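Local structure of putative rhamnosidase (Streptomyces avermitilis, 3W5M) at residues G386-H391 with E636-T641; P345-Y350 with P683-L688. The protein hydrolyses terminal non-reducing alpha-L-rhamnose residues, releasing rhamnose from citrus flavonoids and gum arabic, and also carries a calcium-dependent rhamnose-binding module. All blocks are in the same frame, centred on the assembly; numbering follows the deposited sequence.

Interaction 1: residues G386-H391 with E636-T641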
loop_
_atom_site.group_PDB
_atom_site.type_symbol
_atom_site.label_atom_id
_atom_site.label_comp_id
_atom_site.label_asym_id
_atom_site.label_seq_id
_atom_site.Cartn_x
_atom_site.Cartn_y
_atom_site.Cartn_z
ATOM N N GLY A 386 11.567 -0.199 -1.150
ATOM C CA GLY A 386 11.807 0.824 -2.191
ATOM C C GLY A 386 13.105 0.582 -2.958
ATOM O O GLY A 386 13.426 -0.550 -3.325
ATOM N N MET A 387 13.855 1.660 -3.195
ATOM C CA MET A 387 15.122 1.551 -3.909
ATOM C C MET A 387 16.324 1.548 -2.942
ATOM O O MET A 387 17.465 1.897 -3.299
ATOM C CB MET A 387 15.183 2.612 -5.036
ATOM C CG MET A 387 14.501 3.947 -4.766
ATOM S SD MET A 387 12.684 4.143 -4.780
ATOM C CE MET A 387 12.653 5.927 -4.549
ATOM N N PHE A 388 16.076 1.074 -1.718
ATOM C CA PHE A 388 16.980 1.271 -0.595
ATOM C C PHE A 388 17.592 0.002 -0.009
ATOM O O PHE A 388 18.377 0.066 0.929
ATOM C CB PHE A 388 16.259 2.093 0.501
ATOM C CG PHE A 388 15.661 3.362 -0.019
ATOM C CD1 PHE A 388 16.482 4.322 -0.626
ATOM C CD2 PHE A 388 14.296 3.599 0.082
ATOM C CE1 PHE A 388 15.940 5.482 -1.142
ATOM C CE2 PHE A 388 13.752 4.767 -0.424
ATOM C CZ PHE A 388 14.577 5.703 -1.036
ATOM N N GLY A 389 17.233 -1.149 -0.551
ATOM C CA GLY A 389 17.791 -2.408 -0.035
ATOM C C GLY A 389 17.138 -2.879 1.252
ATOM O O GLY A 389 16.093 -2.340 1.667
ATOM N N PRO A 390 17.718 -3.921 1.874
ATOM C CA PRO A 390 17.130 -4.642 2.992
ATOM C C PRO A 390 17.539 -4.063 4.340
ATOM O O PRO A 390 18.263 -3.057 4.378
ATOM C CB PRO A 390 17.676 -6.061 2.793
ATOM C CG PRO A 390 19.009 -5.856 2.133
ATOM C CD PRO A 390 19.003 -4.516 1.459
ATOM N N HIS A 391 17.041 -4.667 5.428
ATOM C CA HIS A 391 17.429 -4.328 6.802
ATOM C C HIS A 391 17.161 -2.870 7.164
ATOM O O HIS A 391 17.972 -2.243 7.842
ATOM C CB HIS A 391 18.896 -4.693 7.048
ATOM C CG HIS A 391 19.218 -6.101 6.686
ATOM N ND1 HIS A 391 20.461 -6.494 6.236
ATOM C CD2 HIS A 391 18.442 -7.213 6.678
ATOM C CE1 HIS A 391 20.438 -7.796 5.984
ATOM N NE2 HIS A 391 19.226 -8.254 6.244
ATOM N N GLU A 636 9.625 0.712 -5.477
ATOM C CA GLU A 636 9.302 1.937 -4.759
ATOM C C GLU A 636 8.216 1.577 -3.742
ATOM O O GLU A 636 8.558 1.050 -2.710
ATOM C CB GLU A 636 8.944 3.076 -5.730
ATOM C CG GLU A 636 8.982 4.427 -5.045
ATOM C CD GLU A 636 9.364 5.566 -5.963
ATOM O OE1 GLU A 636 9.508 5.337 -7.198
ATOM O OE2 GLU A 636 9.538 6.697 -5.429
ATOM N N ARG A 637 6.939 1.777 -4.054
ATOM C CA ARG A 637 5.828 1.365 -3.155
ATOM C C ARG A 637 5.937 2.046 -1.812
ATOM O O ARG A 637 5.843 1.398 -0.768
ATOM C CB ARG A 637 5.827 -0.164 -2.962
ATOM C CG ARG A 637 6.245 -0.881 -4.243
ATOM C CD ARG A 637 5.872 -2.364 -4.158
ATOM N NE ARG A 637 6.472 -3.133 -5.243
ATOM C CZ ARG A 637 6.446 -4.464 -5.259
ATOM N NH1 ARG A 637 5.862 -5.096 -4.246
ATOM N NH2 ARG A 637 7.017 -5.149 -6.251
ATOM N N LEU A 638 6.170 3.362 -1.864
ATOM C CA LEU A 638 6.338 4.172 -0.670
ATOM C C LEU A 638 5.108 5.032 -0.442
ATOM O O LEU A 638 4.330 5.261 -1.378
ATOM C CB LEU A 638 7.582 5.052 -0.829
ATOM C CG LEU A 638 8.868 4.270 -1.145
ATOM C CD1 LEU A 638 9.999 5.279 -1.288
ATOM C CD2 LEU A 638 9.228 3.297 -0.026
ATOM N N GLY A 639 4.927 5.483 0.806
ATOM C CA GLY A 639 3.747 6.267 1.196
ATOM C C GLY A 639 3.931 7.724 0.799
ATOM O O GLY A 639 4.144 8.589 1.650
ATOM N N TRP A 640 3.881 7.981 -0.502
ATOM C CA TRP A 640 4.182 9.319 -1.046
ATOM C C TRP A 640 3.087 10.314 -0.698
ATOM O O TRP A 640 1.922 10.090 -0.979
ATOM C CB TRP A 640 4.380 9.246 -2.564
ATOM C CG TRP A 640 5.801 8.891 -2.956
ATOM C CD1 TRP A 640 6.263 7.645 -3.273
ATOM C CD2 TRP A 640 6.938 9.777 -3.054
ATOM N NE1 TRP A 640 7.601 7.701 -3.594
ATOM C CE2 TRP A 640 8.045 8.988 -3.444
ATOM C CE3 TRP A 640 7.126 11.157 -2.852
ATOM C CZ2 TRP A 640 9.323 9.520 -3.638
ATOM C CZ3 TRP A 640 8.386 11.688 -3.055
ATOM C CH2 TRP A 640 9.478 10.871 -3.439
ATOM N N THR A 641 3.492 11.400 -0.045
ATOM C CA THR A 641 2.546 12.402 0.455
ATOM C C THR A 641 1.849 13.168 -0.690
ATOM O O THR A 641 0.644 13.362 -0.684
ATOM C CB THR A 641 3.287 13.374 1.426
ATOM O OG1 THR A 641 4.436 13.953 0.775
ATOM C CG2 THR A 641 3.759 12.627 2.621
HETATM O O HOH W 1 8.857 -1.078 -0.889
#
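Gly386 and Glu636 approach through their backbones, in the water-bridged part of the contact. Gly386 CA lies 3.3 Å from the Glu636 O in a CA-H...O contact. One water joins the same two residues, taking the N-H of Gly386 (N to water 2.9 Å) and donating to the Glu636 O. Gly386 has a positive phi, which by itself favours glycine, and a beta carbon here would also sit tightly against CD2 of Leu638.

A van der Waals contact sets thioether against carboxylate. Met387 lies obliquely across the Glu636 side chain, its SD near CG and its CE methyl 3.3 Å from OE2. Its chi1 of 34° lies away from a staggered value, and the bend at chi2 helps bring the methyl to the carboxylate. The apolar contacts converge on Leu638 CD1, which Phe388 CE2 meets with the ring edge at 3.9 Å and Met387 CE approaches more loosely.

Within 636-641 a hydrogen bond holds the acid. Trp640 NE1 donates to OE2 of Glu636 at 2.9 Å, but with a bent N-H angle of 132° and from above the carboxylate plane. The other oxygen, OE1, forms a salt bridge with Arg634.

Glu636 contacts rhamnose in a complex of this enzyme and is the probable proton donor; here a Tris molecule lies near it. A loop of the alpha-L-rhamnosidase N-terminal family domain thus reaches the catalytic pocket of the (alpha/alpha)6 barrel. Its thioether flanks a carboxylate already gripped by an indole and a guanidinium, an environment likely to restrict how far the acid can turn.

Interaction 2: residues P345-Y350 with P683-L688; sequences PGWTDY and PAVGNL
Next to the packing of Trp347 on Pro683, the hydrogen bond within 345-350 runs from Tyr350 OH to the carbonyl O of Gly346, at 2.8 Å. The donor is tilted 33° from the carbonyl plane, and the bond ties the loop 345-350 back on itself. Within the same loop the Thr348 carbonyl oxygen sits over the centre of the Tyr350 ring, 3.3 Å above its plane.

Across to 683-688 the contact is wholly apolar. Trp347 reaches Pro683 with its indole because chi1 of -172° sets CG opposite the backbone N, and the proline CG stands over the five-membered ring in a CH-pi contact, 3.7 Å from the centroid and only 8° off the ring normal. The proline CB lies over the NE1 and CE2 side of the same face. A cis peptide bond precedes Pro683. At the indole edge, near its plane, Val685 CG1 approaches CZ2 to 3.8 Å.

This is an interdomain seam of the multidomain GH78 enzyme: a loop of the alpha-L-rhamnosidase N-terminal family domain packs on the loop between helices 658-671 and 698-710 of the (alpha/alpha)6 barrel. Trp347 NE1 is hydrogen-bonded to Tyr393 OH, and the indole also stacks with Trp380. Were Trp347 an alanine, Pro683 would probably lose the aromatic face beneath its ring and Tyr393 OH its indole mate, with a gap opened beside Val685.

The Trp347 backbone is hydrogen-bonded to residues of the barrel domain, its N to Ser626 OG and its O to Lys663 NZ. Asp349 pairs through OD1 with Arg351.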
loop_
_atom_site.group_PDB
_atom_site.type_symbol
_atom_site.label_atom_id
_atom_site.label_comp_id
_atom_site.label_asym_id
_atom_site.label_seq_id
_atom_site.Cartn_x
_atom_site.Cartn_y
_atom_site.Cartn_z
ATOM N N PRO A 345 1.804 -7.879 9.934
ATOM C CA PRO A 345 0.913 -6.918 10.529
ATOM C C PRO A 345 0.814 -5.627 9.698
ATOM O O PRO A 345 0.091 -4.728 10.093
ATOM C CB PRO A 345 1.597 -6.617 11.870
ATOM C CG PRO A 345 3.050 -6.747 11.591
ATOM C CD PRO A 345 3.178 -7.758 10.455
ATOM N N GLY A 346 1.536 -5.535 8.587
ATOM C CA GLY A 346 1.520 -4.290 7.792
ATOM C C GLY A 346 2.724 -3.422 8.147
ATOM O O GLY A 346 3.520 -3.797 9.002
ATOM N N TRP A 347 2.840 -2.260 7.488
ATOM C CA TRP A 347 4.002 -1.401 7.593
ATOM C C TRP A 347 3.679 -0.180 8.457
ATOM O O TRP A 347 2.770 0.599 8.144
ATOM C CB TRP A 347 4.377 -0.882 6.201
ATOM C CG TRP A 347 5.672 -0.132 6.114
ATOM C CD1 TRP A 347 6.622 0.017 7.076
ATOM C CD2 TRP A 347 6.192 0.488 4.931
ATOM N NE1 TRP A 347 7.697 0.728 6.580
ATOM C CE2 TRP A 347 7.447 1.047 5.273
ATOM C CE3 TRP A 347 5.686 0.679 3.634
ATOM C CZ2 TRP A 347 8.227 1.756 4.349
ATOM C CZ3 TRP A 347 6.461 1.349 2.710
ATOM C CH2 TRP A 347 7.719 1.895 3.071
ATOM N N THR A 348 4.410 -0.079 9.553
ATOM C CA THR A 348 4.472 1.141 10.367
ATOM C C THR A 348 5.947 1.468 10.627
ATOM O O THR A 348 6.838 0.649 10.325
ATOM C CB THR A 348 3.710 1.003 11.694
ATOM O OG1 THR A 348 4.128 -0.194 12.380
ATOM C CG2 THR A 348 2.172 0.970 11.452
ATOM N N ASP A 349 6.239 2.651 11.194
ATOM C CA ASP A 349 7.604 2.849 11.674
ATOM C C ASP A 349 7.817 1.985 12.929
ATOM O O ASP A 349 7.428 2.380 14.055
ATOM C CB ASP A 349 7.900 4.343 11.959
ATOM C CG ASP A 349 9.290 4.562 12.605
ATOM O OD1 ASP A 349 10.047 3.602 12.882
ATOM O OD2 ASP A 349 9.622 5.740 12.874
ATOM N N TYR A 350 8.442 0.813 12.745
ATOM C CA TYR A 350 8.522 -0.183 13.813
ATOM C C TYR A 350 9.281 0.257 15.079
ATOM O O TYR A 350 9.177 -0.377 16.125
ATOM C CB TYR A 350 9.123 -1.480 13.290
ATOM C CG TYR A 350 8.342 -2.056 12.125
ATOM C CD1 TYR A 350 7.078 -2.618 12.305
ATOM C CD2 TYR A 350 8.877 -2.022 10.825
ATOM C CE1 TYR A 350 6.364 -3.142 11.204
ATOM C CE2 TYR A 350 8.174 -2.525 9.746
ATOM C CZ TYR A 350 6.928 -3.114 9.948
ATOM O OH TYR A 350 6.263 -3.623 8.841
ATOM N N PRO A 683 5.558 5.817 5.981
ATOM C CA PRO A 683 6.760 5.842 6.844
ATOM C C PRO A 683 7.992 6.354 6.113
ATOM O O PRO A 683 8.166 6.123 4.916
ATOM C CB PRO A 683 6.974 4.365 7.208
ATOM C CG PRO A 683 5.604 3.791 7.163
ATOM C CD PRO A 683 4.913 4.480 6.007
ATOM N N ALA A 684 8.843 7.049 6.854
ATOM C CA ALA A 684 10.019 7.673 6.269
ATOM C C ALA A 684 11.155 6.656 6.159
ATOM O O ALA A 684 11.619 6.114 7.157
ATOM C CB ALA A 684 10.430 8.901 7.087
ATOM N N VAL A 685 11.539 6.361 4.927
ATOM C CA VAL A 685 12.670 5.489 4.638
ATOM C C VAL A 685 13.546 6.138 3.576
ATOM O O VAL A 685 13.082 7.017 2.830
ATOM C CB VAL A 685 12.227 4.075 4.177
ATOM C CG1 VAL A 685 11.514 3.355 5.299
ATOM C CG2 VAL A 685 11.325 4.135 2.953
ATOM N N GLY A 686 14.812 5.724 3.556
ATOM C CA GLY A 686 15.758 6.059 2.507
ATOM C C GLY A 686 16.182 7.511 2.319
ATOM O O GLY A 686 16.574 7.894 1.216
ATOM N N ASN A 687 16.105 8.335 3.353
ATOM C CA ASN A 687 16.587 9.741 3.219
ATOM C C ASN A 687 16.066 10.532 1.997
ATOM O O ASN A 687 16.831 11.197 1.279
ATOM C CB ASN A 687 18.118 9.771 3.215
ATOM C CG ASN A 687 18.717 9.246 4.506
ATOM O OD1 ASN A 687 18.548 9.845 5.569
ATOM N ND2 ASN A 687 19.440 8.129 4.416
ATOM N N LEU A 688 14.784 10.372 1.719
ATOM C CA LEU A 688 14.107 11.263 0.812
ATOM C C LEU A 688 13.893 12.503 1.647
ATOM O O LEU A 688 14.058 12.476 2.876
ATOM C CB LEU A 688 12.799 10.638 0.348
ATOM C CG LEU A 688 13.055 9.342 -0.434
ATOM C CD1 LEU A 688 11.753 8.595 -0.642
ATOM C CD2 LEU A 688 13.732 9.650 -1.770
#

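Overall arrangement
Followed from the N terminus, the chain reaches 345-350 first and 386-391 soon after, both within the alpha-L-rhamnosidase N-terminal family domain (about 314-484). It then runs through a region with far more strand than helix before entering the (alpha/alpha)6 barrel, where 636-641 closes the loop of interaction 1 and 683-688 closes the longer loop of interaction 2. The shorter loop is therefore contained in the longer, and the two do not cross. Their centres lie about 8 Å apart and the contacts touch: Leu638 CD2 of interaction 1 packs at 3.7 Å against Trp347 CH2 of interaction 2. Two sequence-distant pairings thus form one buried seam between the same two domains, beside the catalytic rhamnose pocket.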